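Local coordinates for conjugal transfer protein (Escherichia coli, PDB 5WIP) that probably serves as a VirB8-type inner-membrane component of the type IV secretion channel that carries plasmid DNA during conjugation, at residues T35-H40 with T54-M59; S43-S48 with S85-V90; S60-A65 with G150-S155. One frame throughout, in Å; residues are numbered along the deposited sequence.

Contact 1: T35-H40 with T54-M59; sequences TQYVIH and TAVGLM. With XXO (2-(furan-2-yl)pyridine-4-carboxylic acid), chain E.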
# COMPACT_ATOMS: atom_id res chain seq x y z
N THR A 35 -6.72 -4.02 -0.13
CA THR A 35 -6.62 -3.93 1.32
C THR A 35 -7.12 -2.58 1.83
O THR A 35 -7.74 -2.50 2.90
CB THR A 35 -5.18 -4.17 1.78
OG1 THR A 35 -4.33 -3.16 1.23
CG2 THR A 35 -4.70 -5.54 1.31
N GLN A 36 -6.87 -1.51 1.07
CA GLN A 36 -7.40 -0.20 1.44
C GLN A 36 -8.92 -0.22 1.46
O GLN A 36 -9.55 0.36 2.35
CB GLN A 36 -6.89 0.87 0.48
CG GLN A 36 -5.46 1.32 0.76
CD GLN A 36 -5.33 1.98 2.12
OE1 GLN A 36 -4.67 1.46 3.02
NE2 GLN A 36 -5.95 3.15 2.27
N TYR A 37 -9.53 -0.89 0.48
CA TYR A 37 -10.99 -0.99 0.43
C TYR A 37 -11.53 -1.72 1.65
O TYR A 37 -12.49 -1.28 2.29
CB TYR A 37 -11.42 -1.68 -0.86
CG TYR A 37 -12.91 -1.68 -1.11
CD1 TYR A 37 -13.72 -2.69 -0.62
CD2 TYR A 37 -13.50 -0.66 -1.85
CE1 TYR A 37 -15.08 -2.68 -0.85
CE2 TYR A 37 -14.86 -0.65 -2.09
CZ TYR A 37 -15.65 -1.66 -1.59
OH TYR A 37 -17.00 -1.65 -1.83
N VAL A 38 -10.91 -2.86 2.00
CA VAL A 38 -11.39 -3.65 3.13
C VAL A 38 -11.23 -2.88 4.43
O VAL A 38 -12.07 -2.98 5.33
CB VAL A 38 -10.65 -5.00 3.18
CG1 VAL A 38 -10.93 -5.71 4.50
CG2 VAL A 38 -11.06 -5.87 2.00
N ILE A 39 -10.15 -2.10 4.56
CA ILE A 39 -9.94 -1.34 5.79
C ILE A 39 -10.96 -0.22 5.91
O ILE A 39 -11.54 -0.00 6.98
CB ILE A 39 -8.49 -0.81 5.84
CG1 ILE A 39 -7.50 -1.97 5.95
CG2 ILE A 39 -8.33 0.15 7.01
CD1 ILE A 39 -6.05 -1.54 5.92
N HIS A 40 -11.20 0.51 4.82
CA HIS A 40 -12.17 1.59 4.85
C HIS A 40 -13.58 1.06 5.13
O HIS A 40 -14.34 1.69 5.87
CB HIS A 40 -12.16 2.36 3.53
CG HIS A 40 -11.03 3.34 3.41
ND1 HIS A 40 -11.00 4.52 4.11
CD2 HIS A 40 -9.90 3.31 2.66
CE1 HIS A 40 -9.90 5.18 3.81
NE2 HIS A 40 -9.21 4.47 2.93
N THR A 54 -16.95 7.87 2.15
CA THR A 54 -16.71 8.45 0.83
C THR A 54 -15.76 7.57 0.01
O THR A 54 -15.98 7.37 -1.19
CB THR A 54 -16.14 9.86 0.96
OG1 THR A 54 -17.06 10.68 1.70
CG2 THR A 54 -15.92 10.47 -0.41
N ALA A 55 -14.71 7.05 0.64
CA ALA A 55 -13.74 6.24 -0.08
C ALA A 55 -14.37 4.96 -0.62
O ALA A 55 -14.08 4.54 -1.74
CB ALA A 55 -12.55 5.91 0.83
N VAL A 56 -15.24 4.33 0.17
CA VAL A 56 -15.91 3.11 -0.29
C VAL A 56 -16.80 3.42 -1.48
O VAL A 56 -16.83 2.67 -2.47
CB VAL A 56 -16.70 2.46 0.86
CG1 VAL A 56 -17.48 1.26 0.35
CG2 VAL A 56 -15.77 2.06 1.99
N GLY A 57 -17.55 4.52 -1.42
CA GLY A 57 -18.44 4.87 -2.52
C GLY A 57 -17.69 5.11 -3.81
O GLY A 57 -18.14 4.68 -4.88
N LEU A 58 -16.55 5.80 -3.74
CA LEU A 58 -15.78 6.06 -4.95
C LEU A 58 -15.18 4.78 -5.51
O LEU A 58 -15.14 4.59 -6.73
CB LEU A 58 -14.68 7.08 -4.65
CG LEU A 58 -15.11 8.51 -4.32
CD1 LEU A 58 -13.91 9.38 -4.00
CD2 LEU A 58 -15.92 9.10 -5.46
N MET A 59 -14.84 3.84 -4.66
CA MET A 59 -14.14 2.67 -5.05
C MET A 59 -15.03 1.51 -5.35
O MET A 59 -14.63 0.44 -5.37
CB MET A 59 -13.09 2.34 -4.03
CG MET A 59 -12.30 3.49 -3.54
SD MET A 59 -10.81 3.13 -2.70
CE MET A 59 -11.39 2.30 -1.32
CAA XXO E . -17.83 1.17 7.97
CAC XXO E . -17.05 2.66 6.55
CAD XXO E . -17.05 3.28 7.74
CAE XXO E . -17.55 2.37 8.78
CAF XXO E . -18.38 -0.16 8.47
CAH XXO E . -19.72 -2.10 8.01
CAI XXO E . -19.37 -2.60 9.41
CAJ XXO E . -18.62 -1.89 10.17
CAK XXO E . -18.07 -0.59 9.68
CAL XXO E . -18.27 -2.39 11.57
NAG XXO E . -19.25 -0.98 7.59
OAB XXO E . -17.50 1.46 6.68
OAM XXO E . -17.42 -3.31 11.72
OAN XXO E . -18.83 -1.88 12.58
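Two helices of the VirB8 domain, 27-42 and 49-58, pack together here through Tyr-37 and His-40 on one side and Ala-55, Val-56 and, just past the helix end, Met-59 on the other. Their short axes pass 9.4 Å apart, with N-to-C directions at 134°, and no hydrogen bond joins the two segments directly. The His-40 ring receives the methyl group of Ala-55 squarely over its centre, a CH-pi contact with CB 3.9 Å from the ring centroid and 9° off the normal. ND1 of the same ring is bonded to Asp-52 OD1, which would hold the ring's rotation. Nearer the backbone, His-40 CB meets Val-56 CG2 at 3.9 Å. In the NTF2-like fold of this family a curved antiparallel sheet wraps around helices, and helix 27-42 is laid against that sheet, with Val-38 and Tyr-37 on Met-130 and Tyr-37 edge-to-face with Tyr-156. With CG anti to the backbone N (chi1 -172°), the phenol of Tyr-37 extends to helix 49-58, crossing Val-56 at about a right angle: OH lies 3.7 Å from Val-56 CG1. Met-59 runs past it in the opposite direction, its chain bent at the last torsion. Met-59 CE reaches Tyr-37 CD2 at 3.7 Å, while Met-59 CB sits at the ring edge, in its plane. The buried phenol oxygen is bonded to Ser-60 OG and Arg-41 NH1; Ser-60 OG also bonds Val-56 O, a polar bridge between the helices. The bound furanyl-pyridine acid brings its furan ring up to the His-40 carbonyl.

Contact 2: S43-S48 with S85-V90; sequences SYDFYS and SETTRV. With XXO (2-(furan-2-yl)pyridine-4-carboxylic acid), chain E.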
# COMPACT_ATOMS: atom_id res chain seq x y z
N SER A 43 -13.63 -1.23 8.90
CA SER A 43 -13.36 -0.53 10.14
C SER A 43 -14.52 0.40 10.49
O SER A 43 -15.38 0.70 9.66
CB SER A 43 -12.06 0.28 10.04
OG SER A 43 -10.99 -0.51 9.56
N TYR A 44 -14.54 0.84 11.75
CA TYR A 44 -15.48 1.88 12.17
C TYR A 44 -14.78 2.82 13.14
O TYR A 44 -14.46 2.42 14.26
CB TYR A 44 -16.75 1.30 12.81
CG TYR A 44 -17.71 2.39 13.20
CD1 TYR A 44 -18.57 2.96 12.27
CD2 TYR A 44 -17.75 2.89 14.50
CE1 TYR A 44 -19.45 3.97 12.62
CE2 TYR A 44 -18.62 3.90 14.86
CZ TYR A 44 -19.47 4.43 13.92
OH TYR A 44 -20.34 5.44 14.27
N ASP A 45 -14.55 4.05 12.70
CA ASP A 45 -14.04 5.12 13.55
C ASP A 45 -14.88 6.36 13.29
O ASP A 45 -14.88 6.88 12.16
CB ASP A 45 -12.56 5.39 13.27
CG ASP A 45 -11.92 6.29 14.32
OD1 ASP A 45 -12.57 6.55 15.36
OD2 ASP A 45 -10.78 6.74 14.10
N PHE A 46 -15.60 6.82 14.31
CA PHE A 46 -16.48 7.97 14.12
C PHE A 46 -15.71 9.17 13.61
O PHE A 46 -16.19 9.89 12.72
CB PHE A 46 -17.19 8.30 15.44
CG PHE A 46 -18.15 9.45 15.33
CD1 PHE A 46 -19.40 9.28 14.75
CD2 PHE A 46 -17.80 10.71 15.80
CE1 PHE A 46 -20.28 10.33 14.65
CE2 PHE A 46 -18.68 11.76 15.70
CZ PHE A 46 -19.92 11.58 15.12
N TYR A 47 -14.52 9.41 14.14
CA TYR A 47 -13.70 10.54 13.72
C TYR A 47 -13.15 10.39 12.31
O TYR A 47 -12.44 11.29 11.84
CB TYR A 47 -12.54 10.73 14.70
CG TYR A 47 -13.00 11.09 16.10
CD1 TYR A 47 -13.57 10.13 16.93
CD2 TYR A 47 -12.86 12.38 16.59
CE1 TYR A 47 -13.99 10.45 18.20
CE2 TYR A 47 -13.28 12.71 17.87
CZ TYR A 47 -13.85 11.74 18.67
OH TYR A 47 -14.27 12.06 19.94
N SER A 48 -13.39 9.23 11.69
CA SER A 48 -13.00 8.98 10.30
C SER A 48 -14.10 8.43 9.37
O SER A 48 -13.87 8.28 8.17
CB SER A 48 -11.79 8.05 10.26
OG SER A 48 -12.06 6.82 10.90
N SER A 85 -19.39 5.67 20.50
CA SER A 85 -19.45 4.75 21.63
C SER A 85 -18.58 3.52 21.43
O SER A 85 -18.19 2.89 22.43
CB SER A 85 -20.89 4.32 21.88
OG SER A 85 -21.35 3.44 20.87
N GLU A 86 -18.27 3.15 20.19
CA GLU A 86 -17.46 1.96 19.93
C GLU A 86 -16.60 2.20 18.70
O GLU A 86 -16.76 3.19 17.99
CB GLU A 86 -18.34 0.72 19.75
CG GLU A 86 -19.16 0.73 18.48
CD GLU A 86 -19.95 -0.55 18.28
OE1 GLU A 86 -20.74 -0.90 19.18
OE2 GLU A 86 -19.77 -1.21 17.23
N THR A 87 -15.68 1.27 18.46
CA THR A 87 -14.77 1.35 17.33
C THR A 87 -14.32 -0.05 16.96
O THR A 87 -14.24 -0.94 17.81
CB THR A 87 -13.55 2.23 17.64
OG1 THR A 87 -12.65 2.22 16.53
CG2 THR A 87 -12.83 1.72 18.88
N THR A 88 -14.02 -0.24 15.67
CA THR A 88 -13.58 -1.53 15.15
C THR A 88 -12.44 -1.30 14.17
O THR A 88 -12.60 -0.56 13.19
CB THR A 88 -14.73 -2.28 14.47
OG1 THR A 88 -15.66 -2.74 15.46
CG2 THR A 88 -14.21 -3.47 13.68
N ARG A 89 -11.30 -1.94 14.42
CA ARG A 89 -10.13 -1.82 13.56
C ARG A 89 -9.89 -3.13 12.82
O ARG A 89 -10.25 -4.21 13.30
CB ARG A 89 -8.89 -1.43 14.37
CG ARG A 89 -8.47 -2.46 15.41
CD ARG A 89 -7.23 -2.01 16.16
NE ARG A 89 -6.71 -3.04 17.05
CZ ARG A 89 -7.00 -3.13 18.35
NH1 ARG A 89 -7.80 -2.24 18.92
NH2 ARG A 89 -6.47 -4.10 19.08
N VAL A 90 -9.26 -3.03 11.65
CA VAL A 90 -9.05 -4.17 10.78
C VAL A 90 -7.57 -4.56 10.79
O VAL A 90 -6.69 -3.72 10.99
CB VAL A 90 -9.52 -3.88 9.34
CG1 VAL A 90 -9.13 -5.01 8.40
CG2 VAL A 90 -11.03 -3.66 9.32
CAA XXO E . -17.83 1.17 7.97
CAC XXO E . -17.05 2.66 6.55
CAD XXO E . -17.05 3.28 7.74
CAE XXO E . -17.55 2.37 8.78
CAF XXO E . -18.38 -0.16 8.47
CAH XXO E . -19.72 -2.10 8.01
CAI XXO E . -19.37 -2.60 9.41
CAJ XXO E . -18.62 -1.89 10.17
CAK XXO E . -18.07 -0.59 9.68
CAL XXO E . -18.27 -2.39 11.57
NAG XXO E . -19.25 -0.98 7.59
OAB XXO E . -17.50 1.46 6.68
OAM XXO E . -17.42 -3.31 11.72
OAN XXO E . -18.83 -1.88 12.58
O HOH W 1 -8.73 -0.39 11.04
O HOH W 2 -15.96 5.74 16.62
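Tyr-44 turns one edge of its ring to the backbone of strand 86-98, with Glu-86 O in the ring plane, 3.6 Å from CD2. At another point of the rim the furan of the bound acid lies near CD1, its exact place less sure. A first torsion of -179° swings the Tyr-44 ring away from its own N-H toward helix 78-82, where it packs on Leu-78, Asp-79 and Leu-82; its hydroxyl bonds Gly-83 O just beyond that helix. The backbones are joined by a single antiparallel bridge, Tyr-44 with Thr-88, a hydrogen-bonded pair: Tyr-44 N gives to Thr-88 O at 2.8 Å and Thr-88 N returns a bond to Tyr-44 O at 3.0 Å. Strand 86-98 is outermost in the chain's sheet, so the loop after helix 27-42 borders its outer side, opposite strand 103-114. Tyr-44 O is gripped twice, since Thr-87 OG1 also donates to it at 2.9 Å, tilted 17° from the carbonyl plane. A valine in place of Thr-87 would remove that hydroxyl, and Tyr-44 O would probably lose one of its two donors, leaving the bond from Thr-88 N and a loop less firmly tied to the strand. Two waters extend the junction, one from Ser-43 OG to Val-90 N, the other from Phe-46 N to Glu-86 O. Ser-43 OG is also bonded to Ile-39 O in the preceding helix turn, and Thr-88 CG2 comes 3.8 Å from the ligand carboxylate atom OAM.

Contact 3: S60-A65 with G150-S155; sequences STPNVA and GFRVTS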
# COMPACT_ATOMS: atom_id res chain seq x y z
N SER A 60 -16.27 1.78 -5.56
CA SER A 60 -17.26 0.74 -5.76
C SER A 60 -18.13 1.09 -6.95
O SER A 60 -18.35 2.27 -7.25
CB SER A 60 -18.14 0.54 -4.52
OG SER A 60 -17.36 0.35 -3.35
N THR A 61 -18.62 0.07 -7.64
CA THR A 61 -19.62 0.27 -8.67
C THR A 61 -20.94 0.68 -8.02
O THR A 61 -21.15 0.45 -6.83
CB THR A 61 -19.81 -0.99 -9.50
OG1 THR A 61 -20.37 -2.03 -8.68
CG2 THR A 61 -18.48 -1.46 -10.07
N PRO A 62 -21.84 1.31 -8.78
CA PRO A 62 -23.12 1.72 -8.20
C PRO A 62 -23.82 0.61 -7.43
O PRO A 62 -24.35 0.85 -6.34
CB PRO A 62 -23.93 2.16 -9.43
CG PRO A 62 -22.90 2.63 -10.39
CD PRO A 62 -21.71 1.73 -10.19
N ASN A 63 -23.82 -0.62 -7.97
CA ASN A 63 -24.46 -1.73 -7.28
C ASN A 63 -23.80 -1.99 -5.93
O ASN A 63 -24.45 -1.96 -4.88
CB ASN A 63 -24.42 -2.98 -8.16
CG ASN A 63 -25.20 -2.81 -9.45
OD1 ASN A 63 -26.23 -2.14 -9.48
ND2 ASN A 63 -24.71 -3.41 -10.52
N VAL A 64 -22.49 -2.24 -5.94
CA VAL A 64 -21.76 -2.48 -4.70
C VAL A 64 -21.88 -1.29 -3.76
O VAL A 64 -21.91 -1.46 -2.53
CB VAL A 64 -20.28 -2.81 -5.00
CG1 VAL A 64 -19.49 -2.90 -3.70
CG2 VAL A 64 -20.17 -4.10 -5.79
N ALA A 65 -21.96 -0.08 -4.31
CA ALA A 65 -22.05 1.11 -3.46
C ALA A 65 -23.42 1.21 -2.81
O ALA A 65 -23.52 1.47 -1.60
CB ALA A 65 -21.74 2.36 -4.29
N GLY A 150 -8.72 5.07 -10.54
CA GLY A 150 -10.06 4.61 -10.84
C GLY A 150 -10.34 3.18 -10.41
O GLY A 150 -11.06 2.46 -11.11
N PHE A 151 -9.78 2.76 -9.27
CA PHE A 151 -10.06 1.44 -8.74
C PHE A 151 -11.49 1.37 -8.22
O PHE A 151 -12.03 2.35 -7.71
CB PHE A 151 -9.07 1.11 -7.62
CG PHE A 151 -9.32 -0.21 -6.94
CD1 PHE A 151 -10.17 -0.28 -5.85
CD2 PHE A 151 -8.71 -1.36 -7.38
CE1 PHE A 151 -10.41 -1.49 -5.22
CE2 PHE A 151 -8.94 -2.58 -6.75
CZ PHE A 151 -9.79 -2.64 -5.67
N ARG A 152 -12.11 0.20 -8.36
CA ARG A 152 -13.45 0.02 -7.82
C ARG A 152 -13.77 -1.47 -7.72
O ARG A 152 -13.32 -2.27 -8.54
CB ARG A 152 -14.51 0.75 -8.66
CG ARG A 152 -14.92 0.05 -9.95
CD ARG A 152 -15.97 0.90 -10.67
NE ARG A 152 -16.57 0.23 -11.82
CZ ARG A 152 -17.47 0.79 -12.62
NH1 ARG A 152 -17.86 2.04 -12.41
NH2 ARG A 152 -17.96 0.12 -13.65
N VAL A 153 -14.55 -1.81 -6.70
CA VAL A 153 -14.94 -3.19 -6.42
C VAL A 153 -16.21 -3.50 -7.19
O VAL A 153 -17.20 -2.76 -7.10
CB VAL A 153 -15.14 -3.40 -4.91
CG1 VAL A 153 -15.76 -4.77 -4.64
CG2 VAL A 153 -13.81 -3.25 -4.18
N THR A 154 -16.19 -4.59 -7.96
CA THR A 154 -17.36 -5.02 -8.72
C THR A 154 -18.21 -6.06 -8.00
O THR A 154 -19.36 -6.27 -8.39
CB THR A 154 -16.93 -5.57 -10.08
OG1 THR A 154 -16.04 -6.68 -9.89
CG2 THR A 154 -16.22 -4.49 -10.89
N SER A 155 -17.67 -6.72 -6.98
CA SER A 155 -18.43 -7.65 -6.17
C SER A 155 -17.71 -7.82 -4.84
O SER A 155 -16.48 -7.80 -4.78
CB SER A 155 -18.60 -9.01 -6.87
OG SER A 155 -17.41 -9.78 -6.79
O HOH W 3 -21.48 -4.15 -9.42
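Thr-61 meets strand 151-160 with both its backbone and its methyl group. Its N donates to Val-153 O at 3.2 Å, nearly straight at 169°, the donor tilted 27° from the carbonyl plane; Ser-60 and Val-153 form a single backbone bridge here. The link between helices 49-58 and 62-69 thus borders strand 151-160, one of the two outermost strands of the curved sheet in this NTF2-like domain. Thr-61 CG2 lies over one face of the Arg-152 guanidinium and also touches Arg-152 CD, at 3.5 Å, the two side chains crossing at about a right angle. Arg-152 is extended from CG to NE, which carries its CG and CD across the threonine methyl before the charged end meets Glu-133 in a salt bridge through NE. Thr-154 adds its own methyl, CG2 to CG2 of Thr-61 at 3.9 Å. One helical turn on, Val-64 points toward the strand: CG2 comes 3.5 Å from Thr-154 O, and CG1 faces Val-153 CG1 at 4.3 Å. Helix 27-42 covers this patch, with Tyr-37 against both valines and its hydroxyl bonded to Ser-60 OG.

Further out, Val-153 N bonds Met-59 O, so the strand residue grips the chain on both sides of Ser-60. Thr-154 and Ser-155 both face Gly-131 of strand 124-134 in a classic beta bulge, at the corner the chain turns at Thr-154, close to where Val-64 packs. Thr-61 is the N-cap of helix 62-69. A first torsion of 66° turns its OG1 back over its own backbone, and there it accepts a weak bond from Val-64 N at 3.5 Å. The same OG1 holds a water that donates to Thr-154 O at 3.2 Å.

Overall arrangement
All three contacts lie within one VirB8 domain. Contact 1 sits near the chain centre, about 14 Å from contact 2 and about 10 Å from contact 3, centre to centre; contacts 2 and 3 lie on opposite sides of that centre, about 22 Å apart. Along the sequence, the segments of contact 2 alternate with those of contacts 1 and 3, whereas contact 1 closes before contact 3 opens. Contact 1 packs successive helices; contacts 2 and 3 tie this helical layer to the outermost strands, 86-98 and 151-160. Contacts 1 and 3 touch directly, Tyr-37 to Ser-60 and Met-59 to Val-153, where helix 62-69 follows helix 49-58. The ligand touches the end of helix 27-42, the following loop and Thr-88.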